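Local coordinates for 3-dehydroquinate dehydratase (Aquifex aeolicus, PDB 2EGZ), which probably catalyses the cis-dehydration of 3-dehydroquinate to 3-dehydroshikimate, the third step of the chorismate pathway, through a Schiff-base intermediate, at residues 119-124 and 153-158; 158-163 and 167-172. All blocks are in the same frame, centred on the assembly; numbering follows the deposited sequence.

How the interactions relate
From the N terminus, the chain first reaches residues 119-124, the loop that leaves strand 110-117 and leads into helix 124-136. Interaction 1 closes when helix 150-160 returns to this loop, after the chain has run through helix 124-136 and strand 140-146. Interaction 2 follows in series, neither nested in the first nor crossing it: the end of the same helix folds back through a short turn onto strand 168-172. Helix 150-160 is therefore common to both, with Cys158 in the two ranges, and Leu156 CD2 packs 3.2 Å from Ser171 OG where they meet. Together they tie consecutive beta-alpha units of the type I dehydroquinase TIM barrel.

Interaction 1 (119-124 and 153-158); sequences ELTPPN and VARLLC
Arg155 reaches from helix 150-160 across to the loop at 119-124 and binds three oxygens there with the edge of its guanidinium. NH1 donates to Thr121 O at 3.0 Å, approaching from above that carbonyl's plane. NH2 serves two acceptors: Pro122 O at 3.0 Å in a nearly straight bond (170° at the hydrogen), and Asn124 OD1 at 2.8 Å. These in-plane bonds would hold the guanidinium against rotation; the Asn124 amide plane is turned 38° from it. The extended first part of the arginine chain carries CG and CD past Asn124 OD1, and the bend at chi3 (61°) then turns the guanidinium to the loop. An alanine here would remove all three donors and is likely to leave the Thr121 and Pro122 carbonyls without these mates and the Asn124 amide freer to turn. The tight, buried side is at Thr121, whose CG2 lies 3.4 Å from Arg155 NH1, while its OG1 hydrogen-bonds to Lys146 O. Asn124 and Arg155 are partly exposed but held by their bond; looser is Pro123, N-cap of helix 124-136, which barely touches the arginine. The loop follows the TIM-barrel strand carrying active-site His116, about 9 Å from Pro122 between side chains. Thr121, Pro122 and Leu156 rest on Val145 of strand 140-146, and Ser35 of the second subunit packs on both prolines, placing the loop between helix 150-160 and the dimer partner.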
loop_
_atom_site.group_PDB
_atom_site.type_symbol
_atom_site.label_atom_id
_atom_site.label_comp_id
_atom_site.label_asym_id
_atom_site.label_seq_id
_atom_site.Cartn_x
_atom_site.Cartn_y
_atom_site.Cartn_z
ATOM N N GLU B 119 9.767 -8.115 0.272
ATOM C CA GLU B 119 9.954 -9.162 -0.724
ATOM C C GLU B 119 11.059 -8.943 -1.749
ATOM O O GLU B 119 11.751 -9.891 -2.132
ATOM C CB GLU B 119 8.644 -9.401 -1.479
ATOM C CG GLU B 119 7.594 -10.173 -0.702
ATOM C CD GLU B 119 6.314 -10.364 -1.497
ATOM O OE1 GLU B 119 6.402 -10.671 -2.707
ATOM O OE2 GLU B 119 5.219 -10.221 -0.908
ATOM N N LEU B 120 11.230 -7.703 -2.196
ATOM C CA LEU B 120 12.220 -7.419 -3.229
ATOM C C LEU B 120 12.602 -5.949 -3.302
ATOM O O LEU B 120 12.020 -5.109 -2.623
ATOM C CB LEU B 120 11.649 -7.847 -4.588
ATOM C CG LEU B 120 10.248 -7.281 -4.896
ATOM C CD1 LEU B 120 10.348 -5.850 -5.413
ATOM C CD2 LEU B 120 9.552 -8.146 -5.942
ATOM N N THR B 121 13.589 -5.652 -4.139
ATOM C CA THR B 121 14.028 -4.281 -4.356
ATOM C C THR B 121 13.302 -3.866 -5.631
ATOM O O THR B 121 13.603 -4.358 -6.721
ATOM C CB THR B 121 15.549 -4.210 -4.567
ATOM O OG1 THR B 121 16.203 -4.713 -3.395
ATOM C CG2 THR B 121 15.993 -2.767 -4.820
ATOM N N PRO B 122 12.329 -2.952 -5.510
ATOM C CA PRO B 122 11.556 -2.494 -6.668
ATOM C C PRO B 122 12.358 -1.801 -7.761
ATOM O O PRO B 122 13.498 -1.376 -7.541
ATOM C CB PRO B 122 10.503 -1.586 -6.036
ATOM C CG PRO B 122 11.227 -1.007 -4.854
ATOM C CD PRO B 122 11.960 -2.204 -4.293
ATOM N N PRO B 123 11.775 -1.703 -8.968
ATOM C CA PRO B 123 12.405 -1.064 -10.127
ATOM C C PRO B 123 12.879 0.341 -9.786
ATOM O O PRO B 123 12.365 0.972 -8.866
ATOM C CB PRO B 123 11.286 -1.062 -11.163
ATOM C CG PRO B 123 10.576 -2.337 -10.858
ATOM C CD PRO B 123 10.480 -2.298 -9.350
ATOM N N ASN B 124 13.852 0.835 -10.541
ATOM C CA ASN B 124 14.403 2.155 -10.280
ATOM C C ASN B 124 13.399 3.290 -10.201
ATOM O O ASN B 124 13.519 4.139 -9.323
ATOM C CB ASN B 124 15.478 2.495 -11.314
ATOM C CG ASN B 124 16.617 1.498 -11.307
ATOM O OD1 ASN B 124 16.828 0.788 -10.321
ATOM N ND2 ASN B 124 17.367 1.446 -12.400
ATOM N N VAL B 153 21.612 -4.443 -4.016
ATOM C CA VAL B 153 22.181 -3.520 -3.035
ATOM C C VAL B 153 22.844 -2.369 -3.773
ATOM O O VAL B 153 22.567 -1.204 -3.505
ATOM C CB VAL B 153 23.238 -4.219 -2.157
ATOM C CG1 VAL B 153 23.749 -3.258 -1.085
ATOM C CG2 VAL B 153 22.641 -5.464 -1.523
ATOM N N ALA B 154 23.714 -2.707 -4.718
ATOM C CA ALA B 154 24.414 -1.702 -5.502
ATOM C C ALA B 154 23.410 -0.775 -6.185
ATOM O O ALA B 154 23.589 0.444 -6.204
ATOM C CB ALA B 154 25.301 -2.391 -6.544
ATOM N N ARG B 155 22.347 -1.361 -6.733
ATOM C CA ARG B 155 21.320 -0.599 -7.439
ATOM C C ARG B 155 20.600 0.396 -6.531
ATOM O O ARG B 155 20.456 1.569 -6.877
ATOM C CB ARG B 155 20.315 -1.565 -8.085
ATOM C CG ARG B 155 19.361 -0.918 -9.083
ATOM C CD ARG B 155 18.746 -1.975 -10.000
ATOM N NE ARG B 155 17.972 -2.976 -9.266
ATOM C CZ ARG B 155 16.756 -2.770 -8.767
ATOM N NH1 ARG B 155 16.133 -3.743 -8.113
ATOM N NH2 ARG B 155 16.160 -1.593 -8.918
ATOM N N LEU B 156 20.151 -0.063 -5.367
ATOM C CA LEU B 156 19.463 0.825 -4.435
ATOM C C LEU B 156 20.351 2.011 -4.076
ATOM O O LEU B 156 19.910 3.163 -4.090
ATOM C CB LEU B 156 19.090 0.083 -3.144
ATOM C CG LEU B 156 18.537 0.981 -2.023
ATOM C CD1 LEU B 156 17.213 1.594 -2.472
ATOM C CD2 LEU B 156 18.348 0.177 -0.736
ATOM N N LEU B 157 21.609 1.729 -3.756
ATOM C CA LEU B 157 22.536 2.789 -3.366
ATOM C C LEU B 157 22.842 3.760 -4.495
ATOM O O LEU B 157 22.827 4.978 -4.302
ATOM C CB LEU B 157 23.834 2.175 -2.834
ATOM C CG LEU B 157 23.662 1.340 -1.560
ATOM C CD1 LEU B 157 24.934 0.566 -1.260
ATOM C CD2 LEU B 157 23.306 2.256 -0.394
ATOM N N CYS B 158 23.105 3.227 -5.680
ATOM C CA CYS B 158 23.422 4.072 -6.823
ATOM C C CYS B 158 22.256 4.903 -7.342
ATOM O O CYS B 158 22.427 6.075 -7.691
ATOM C CB CYS B 158 23.992 3.219 -7.950
ATOM S SG CYS B 158 25.583 2.517 -7.497
#

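Interaction 2 (158-163 and 167-172)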
loop_
_atom_site.group_PDB
_atom_site.type_symbol
_atom_site.label_atom_id
_atom_site.label_comp_id
_atom_site.label_asym_id
_atom_site.label_seq_id
_atom_site.Cartn_x
_atom_site.Cartn_y
_atom_site.Cartn_z
ATOM N N CYS B 158 23.105 3.227 -5.680
ATOM C CA CYS B 158 23.422 4.072 -6.823
ATOM C C CYS B 158 22.256 4.903 -7.342
ATOM O O CYS B 158 22.427 6.075 -7.691
ATOM C CB CYS B 158 23.992 3.219 -7.950
ATOM S SG CYS B 158 25.583 2.517 -7.497
ATOM N N ILE B 159 21.073 4.304 -7.398
ATOM C CA ILE B 159 19.906 5.019 -7.891
ATOM C C ILE B 159 19.488 6.129 -6.929
ATOM O O ILE B 159 18.966 7.166 -7.348
ATOM C CB ILE B 159 18.731 4.045 -8.114
ATOM C CG1 ILE B 159 19.087 3.061 -9.231
ATOM C CG2 ILE B 159 17.458 4.809 -8.458
ATOM C CD1 ILE B 159 19.355 3.704 -10.572
ATOM N N SER B 160 19.739 5.928 -5.640
ATOM C CA SER B 160 19.367 6.929 -4.650
ATOM C C SER B 160 20.082 8.260 -4.872
ATOM O O SER B 160 19.576 9.306 -4.472
ATOM C CB SER B 160 19.657 6.417 -3.234
ATOM O OG SER B 160 21.037 6.509 -2.932
ATOM N N ARG B 161 21.249 8.228 -5.514
ATOM C CA ARG B 161 22.010 9.453 -5.770
ATOM C C ARG B 161 21.352 10.348 -6.818
ATOM O O ARG B 161 21.678 11.533 -6.928
ATOM C CB ARG B 161 23.434 9.117 -6.224
ATOM C CG ARG B 161 24.234 8.324 -5.204
ATOM C CD ARG B 161 25.613 7.946 -5.731
ATOM N NE ARG B 161 26.482 9.102 -5.925
ATOM C CZ ARG B 161 26.966 9.486 -7.100
ATOM N NH1 ARG B 161 26.662 8.803 -8.198
ATOM N NH2 ARG B 161 27.755 10.549 -7.179
ATOM N N GLN B 162 20.421 9.784 -7.581
ATOM C CA GLN B 162 19.731 10.537 -8.626
ATOM C C GLN B 162 18.673 11.489 -8.061
ATOM O O GLN B 162 18.100 12.315 -8.782
ATOM C CB GLN B 162 19.129 9.554 -9.628
ATOM C CG GLN B 162 20.178 8.553 -10.108
ATOM C CD GLN B 162 19.677 7.607 -11.173
ATOM O OE1 GLN B 162 18.494 7.281 -11.227
ATOM N NE2 GLN B 162 20.589 7.137 -12.017
ATOM N N VAL B 163 18.413 11.363 -6.765
ATOM C CA VAL B 163 17.466 12.237 -6.085
ATOM C C VAL B 163 18.238 12.775 -4.882
ATOM O O VAL B 163 18.324 12.127 -3.837
ATOM C CB VAL B 163 16.209 11.482 -5.600
ATOM C CG1 VAL B 163 15.180 12.481 -5.064
ATOM C CG2 VAL B 163 15.619 10.667 -6.739
ATOM N N LYS B 167 18.737 11.106 3.233
ATOM C CA LYS B 167 17.723 10.069 3.189
ATOM C C LYS B 167 18.181 8.937 4.087
ATOM O O LYS B 167 19.207 9.052 4.756
ATOM C CB LYS B 167 17.590 9.565 1.749
ATOM C CG LYS B 167 18.944 9.230 1.098
ATOM C CD LYS B 167 18.801 8.887 -0.387
ATOM C CE LYS B 167 18.402 10.083 -1.247
ATOM N NZ LYS B 167 19.547 11.001 -1.559
ATOM N N ILE B 168 17.416 7.853 4.098
ATOM C CA ILE B 168 17.745 6.670 4.890
ATOM C C ILE B 168 17.580 5.494 3.943
ATOM O O ILE B 168 16.488 5.251 3.425
ATOM C CB ILE B 168 16.793 6.516 6.093
ATOM C CG1 ILE B 168 16.988 7.696 7.051
ATOM C CG2 ILE B 168 17.051 5.181 6.800
ATOM C CD1 ILE B 168 15.879 7.829 8.100
ATOM N N LEU B 169 18.672 4.776 3.706
ATOM C CA LEU B 169 18.655 3.647 2.788
ATOM C C LEU B 169 19.006 2.351 3.480
ATOM O O LEU B 169 20.029 2.265 4.158
ATOM C CB LEU B 169 19.654 3.891 1.663
ATOM C CG LEU B 169 19.431 5.200 0.908
ATOM C CD1 LEU B 169 20.585 5.433 -0.050
ATOM C CD2 LEU B 169 18.101 5.133 0.168
ATOM N N ILE B 170 18.170 1.337 3.293
ATOM C CA ILE B 170 18.423 0.047 3.912
ATOM C C ILE B 170 18.083 -1.107 2.985
ATOM O O ILE B 170 16.950 -1.212 2.513
ATOM C CB ILE B 170 17.582 -0.139 5.195
ATOM C CG1 ILE B 170 17.862 1.000 6.176
ATOM C CG2 ILE B 170 17.913 -1.474 5.848
ATOM C CD1 ILE B 170 16.877 1.077 7.307
ATOM N N SER B 171 19.073 -1.949 2.703
ATOM C CA SER B 171 18.838 -3.142 1.898
ATOM C C SER B 171 18.747 -4.230 2.960
ATOM O O SER B 171 19.749 -4.566 3.596
ATOM C CB SER B 171 20.014 -3.435 0.959
ATOM O OG SER B 171 20.065 -2.500 -0.100
ATOM N N MET B 172 17.543 -4.758 3.174
ATOM C CA MET B 172 17.331 -5.794 4.178
ATOM C C MET B 172 17.775 -7.163 3.671
ATOM O O MET B 172 17.925 -7.375 2.464
ATOM C CB MET B 172 15.852 -5.840 4.588
ATOM C CG MET B 172 15.318 -4.537 5.201
ATOM S SD MET B 172 13.577 -4.592 5.766
ATOM C CE MET B 172 12.715 -4.735 4.180
HETATM O O HOH W 1 21.673 9.018 -2.361
#
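Leu169 pushes its CD1 methyl against the side chain of Ser160, 3.5 Å from CB, a tighter fit than usual for two carbons, and 3.1 Å from OG. The hydroxyl next to this methyl is nevertheless satisfied, since Ser160 OG bonds to Leu157 O, one turn back in the helix, and also accepts from a water at 2.7 Å. Beside the leucine, Lys167 lays its CD 3.9 Å from Ser160 CB and then curls, bent at chi3 (69°) and chi4 (79°), to bring NZ to the carbonyls of the beta turn that runs from Ser160 to Val163. There NZ donates to Val163 O at 2.8 Å and weakly to Ser160 O. NZ also bonds to Gly165 O, its strongest partner, and to the same water, which bridges it to Ser160 OG, so three backbone carbonyls, one of them weakly bonded, and a water serve the ammonium of this buried lysine. The contact joins helix 150-160 to strand 168-172, the second half of a beta-alpha-beta crossover that starts at strand 140-146. Tyr135 of helix 124-136 packs on Val163 and Lys167, and strand 168-172 runs parallel to strand 140-146, to which Ile168 and Ile170 are bonded through the backbone.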